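Putative uncharacterized protein (Streptococcus mutans, PDB 3L7N) is probably a class-one glutamine amidotransferase, using a cysteine-dependent glutaminase domain to release ammonia from glutamine for transfer to an acceptor not yet identified. Local coordinates at residues Arg164-Phe169 with Tyr174-His179. Sequence-based numbering, arbitrary orientation.
Sequences RQIIKF and YAFQCH
Ile167 and Ala175 form the hydrogen-bonded pair of an antiparallel beta hairpin, exchanging two backbone bonds: Ile167 N to Ala175 O and Ala175 N to Ile167 O, each 3.0 Å. A third, Gln177 N to Gln165 O at 2.7 Å, closes the open end of the hairpin, where the strands give way to loop.

Lys168 and Tyr174 make the polar side-chain link. The lysine CG stands anti to its backbone N (chi1 176°), which sets CG over one face of the tyrosine ring, toward its rim, and lets the rest of the chain run on to the hydroxyl. CG makes a CH-pi contact 4.2 Å from the ring centroid, and NZ then reaches Tyr174 OH at 2.9 Å. The same hydroxyl also hydrogen-bonds Asp127 OD2.

Apolar packing differs on the two sides of the sheet. Beside Tyr174, Ile166 and Phe176 point the same way, with Ile166 CD1 3.6 Å from Phe176 CE1. Across the sheet, the methyl of Ala175 meets the edge of the Phe169 ring, CB to CE2 3.5 Å, while Ile167 CG2 lies over a face of that ring.

The hairpin lies inside the central mixed sheet, between strands 86-90 and 154-158. Phe228 of helix 219-233 packs edge-to-face with Tyr174 and Phe176; helix 92-100 meets Phe169 and Ala175 from the other side, following a probable nucleophile elbow at Cys91.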
ATOM      1  N   ARG A 164     -10.504  -2.967   6.689  1.00 42.87           N
ATOM      2  CA  ARG A 164      -9.235  -3.657   6.490  1.00 42.83           C
ATOM      3  C   ARG A 164      -8.075  -2.659   6.033  1.00 42.38           C
ATOM      4  O   ARG A 164      -7.748  -2.571   4.847  1.00 42.39           O
ATOM      5  CB  ARG A 164      -9.440  -4.774   5.447  1.00 43.13           C
ATOM      6  CG  ARG A 164     -10.212  -5.947   5.968  1.00 42.17           C
ATOM      7  CD  ARG A 164     -10.662  -6.833   4.888  1.00 41.29           C
ATOM      8  NE  ARG A 164     -11.484  -7.863   5.445  1.00 45.04           N
ATOM      9  CZ  ARG A 164     -11.960  -8.931   4.794  1.00 47.58           C
ATOM     10  NH1 ARG A 164     -11.644  -9.179   3.522  1.00 46.69           N
ATOM     11  NH2 ARG A 164     -12.742  -9.771   5.444  1.00 46.07           N
ATOM     12  N   GLN A 165      -7.545  -1.885   6.949  1.00 40.19           N
ATOM     13  CA  GLN A 165      -6.665  -0.853   6.540  1.00 39.36           C
ATOM     14  C   GLN A 165      -5.240  -1.359   6.566  1.00 38.87           C
ATOM     15  O   GLN A 165      -4.470  -1.079   5.673  1.00 39.55           O
ATOM     16  CB  GLN A 165      -6.809   0.405   7.417  1.00 38.72           C
ATOM     17  CG  GLN A 165      -7.945   1.277   7.086  1.00 39.24           C
ATOM     18  CD  GLN A 165      -7.974   1.727   5.634  1.00 45.71           C
ATOM     19  OE1 GLN A 165      -7.054   1.467   4.877  1.00 48.67           O
ATOM     20  NE2 GLN A 165      -9.069   2.404   5.237  1.00 47.64           N
ATOM     21  N   ILE A 166      -4.900  -2.085   7.614  1.00 36.48           N
ATOM     22  CA  ILE A 166      -3.601  -2.644   7.771  1.00 35.04           C
ATOM     23  C   ILE A 166      -3.802  -4.098   8.169  1.00 36.77           C
ATOM     24  O   ILE A 166      -4.755  -4.409   8.923  1.00 38.16           O
ATOM     25  CB  ILE A 166      -2.898  -1.994   8.856  1.00 34.05           C
ATOM     26  CG1 ILE A 166      -2.647  -0.520   8.534  1.00 34.05           C
ATOM     27  CG2 ILE A 166      -1.629  -2.694   9.133  1.00 35.71           C
ATOM     28  CD1 ILE A 166      -1.869   0.206   9.642  1.00 26.95           C
ATOM     29  N   ILE A 167      -2.985  -5.018   7.600  1.00 35.36           N
ATOM     30  CA  ILE A 167      -3.190  -6.470   7.800  1.00 32.32           C
ATOM     31  C   ILE A 167      -1.851  -7.126   7.989  1.00 33.53           C
ATOM     32  O   ILE A 167      -0.893  -6.757   7.333  1.00 35.17           O
ATOM     33  CB  ILE A 167      -3.916  -7.120   6.620  1.00 31.16           C
ATOM     34  CG1 ILE A 167      -5.283  -6.534   6.439  1.00 24.84           C
ATOM     35  CG2 ILE A 167      -3.972  -8.705   6.776  1.00 29.15           C
ATOM     36  CD1 ILE A 167      -5.992  -7.100   5.201  1.00 21.44           C
ATOM     37  N   LYS A 168      -1.755  -8.046   8.936  1.00 31.85           N
ATOM     38  CA  LYS A 168      -0.583  -8.788   9.080  1.00 31.18           C
ATOM     39  C   LYS A 168      -0.853 -10.152   8.604  1.00 32.89           C
ATOM     40  O   LYS A 168      -1.635 -10.913   9.246  1.00 35.82           O
ATOM     41  CB  LYS A 168      -0.150  -8.830  10.477  1.00 30.86           C
ATOM     42  CG  LYS A 168       1.081  -9.710  10.694  1.00 32.53           C
ATOM     43  CD  LYS A 168       1.425  -9.802  12.183  1.00 36.41           C
ATOM     44  CE  LYS A 168       2.690 -10.560  12.456  1.00 39.96           C
ATOM     45  NZ  LYS A 168       3.538  -9.759  13.510  1.00 45.76           N
ATOM     46  N   PHE A 169      -0.244 -10.483   7.447  1.00 32.46           N
ATOM     47  CA  PHE A 169      -0.321 -11.798   6.805  1.00 30.80           C
ATOM     48  C   PHE A 169       0.705 -12.763   7.360  1.00 30.89           C
ATOM     49  O   PHE A 169       0.539 -13.977   7.248  1.00 30.61           O
ATOM     50  CB  PHE A 169      -0.073 -11.651   5.307  1.00 30.42           C
ATOM     51  CG  PHE A 169      -1.194 -11.022   4.572  1.00 28.85           C
ATOM     52  CD1 PHE A 169      -2.294 -11.783   4.173  1.00 28.24           C
ATOM     53  CD2 PHE A 169      -1.173  -9.662   4.272  1.00 28.50           C
ATOM     54  CE1 PHE A 169      -3.396 -11.183   3.486  1.00 26.32           C
ATOM     55  CE2 PHE A 169      -2.255  -9.045   3.582  1.00 28.35           C
ATOM     56  CZ  PHE A 169      -3.365  -9.814   3.193  1.00 30.09           C
ATOM     57  N   TYR A 174       3.432  -7.496   5.749  1.00 34.21           N
ATOM     58  CA  TYR A 174       2.356  -6.542   6.166  1.00 33.04           C
ATOM     59  C   TYR A 174       1.733  -5.935   4.934  1.00 33.45           C
ATOM     60  O   TYR A 174       2.347  -5.911   3.901  1.00 35.99           O
ATOM     61  CB  TYR A 174       2.947  -5.452   6.998  1.00 31.84           C
ATOM     62  CG  TYR A 174       3.146  -5.839   8.396  1.00 34.53           C
ATOM     63  CD1 TYR A 174       2.289  -5.346   9.428  1.00 32.87           C
ATOM     64  CD2 TYR A 174       4.150  -6.770   8.751  1.00 36.20           C
ATOM     65  CE1 TYR A 174       2.477  -5.753  10.800  1.00 33.87           C
ATOM     66  CE2 TYR A 174       4.323  -7.193  10.122  1.00 37.76           C
ATOM     67  CZ  TYR A 174       3.491  -6.676  11.113  1.00 36.96           C
ATOM     68  OH  TYR A 174       3.683  -7.082  12.374  1.00 44.18           O
ATOM     69  N   ALA A 175       0.516  -5.437   5.048  1.00 32.45           N
ATOM     70  CA  ALA A 175      -0.178  -4.831   3.921  1.00 32.04           C
ATOM     71  C   ALA A 175      -0.871  -3.582   4.405  1.00 32.75           C
ATOM     72  O   ALA A 175      -1.405  -3.579   5.467  1.00 35.50           O
ATOM     73  CB  ALA A 175      -1.147  -5.755   3.373  1.00 30.98           C
ATOM     74  N   PHE A 176      -0.769  -2.488   3.649  1.00 32.35           N
ATOM     75  CA  PHE A 176      -1.459  -1.241   3.975  1.00 30.39           C
ATOM     76  C   PHE A 176      -2.388  -0.950   2.858  1.00 31.80           C
ATOM     77  O   PHE A 176      -1.955  -0.795   1.703  1.00 33.41           O
ATOM     78  CB  PHE A 176      -0.452  -0.085   4.116  1.00 28.94           C
ATOM     79  CG  PHE A 176       0.436  -0.189   5.336  1.00 26.14           C
ATOM     80  CD1 PHE A 176       0.245   0.637   6.409  1.00 27.27           C
ATOM     81  CD2 PHE A 176       1.450  -1.113   5.400  1.00 23.69           C
ATOM     82  CE1 PHE A 176       1.122   0.552   7.588  1.00 26.66           C
ATOM     83  CE2 PHE A 176       2.302  -1.211   6.550  1.00 22.19           C
ATOM     84  CZ  PHE A 176       2.119  -0.383   7.627  1.00 23.53           C
ATOM     85  N   GLN A 177      -3.666  -0.933   3.132  1.00 32.16           N
ATOM     86  CA  GLN A 177      -4.597  -0.510   2.123  1.00 34.18           C
ATOM     87  C   GLN A 177      -4.531   1.023   1.959  1.00 34.58           C
ATOM     88  O   GLN A 177      -4.747   1.570   0.856  1.00 35.32           O
ATOM     89  CB  GLN A 177      -6.004  -0.959   2.483  1.00 34.99           C
ATOM     90  CG  GLN A 177      -7.095  -0.501   1.507  1.00 35.41           C
ATOM     91  CD  GLN A 177      -6.806  -0.867   0.065  1.00 39.43           C
ATOM     92  OE1 GLN A 177      -6.620   0.028  -0.795  1.00 44.68           O
ATOM     93  NE2 GLN A 177      -6.812  -2.185  -0.241  1.00 33.53           N
ATOM     94  N   CYS A 178      -4.169   1.685   3.035  1.00 34.09           N
ATOM     95  CA  CYS A 178      -4.120   3.100   3.077  1.00 35.09           C
ATOM     96  C   CYS A 178      -2.635   3.605   2.692  1.00 35.79           C
ATOM     97  O   CYS A 178      -1.626   2.774   2.686  1.00 35.61           O
ATOM     98  CB  CYS A 178      -4.506   3.556   4.517  1.00 34.91           C
ATOM     99  SG  CYS A 178      -3.546   2.757   5.832  1.00 36.00           S
ATOM    100  N   HIS A 179      -2.495   4.910   2.453  1.00 33.54           N
ATOM    101  CA  HIS A 179      -1.240   5.464   2.037  1.00 33.26           C
ATOM    102  C   HIS A 179      -0.638   6.411   3.141  1.00 33.46           C
ATOM    103  O   HIS A 179      -1.019   7.545   3.234  1.00 35.96           O
ATOM    104  CB  HIS A 179      -1.471   6.266   0.771  1.00 31.97           C
ATOM    105  CG  HIS A 179      -1.963   5.451  -0.387  1.00 33.04           C
ATOM    106  ND1 HIS A 179      -1.114   4.850  -1.287  1.00 34.81           N
ATOM    107  CD2 HIS A 179      -3.216   5.214  -0.843  1.00 34.78           C
ATOM    108  CE1 HIS A 179      -1.824   4.253  -2.234  1.00 35.88           C
ATOM    109  NE2 HIS A 179      -3.100   4.459  -1.992  1.00 32.42           N
TER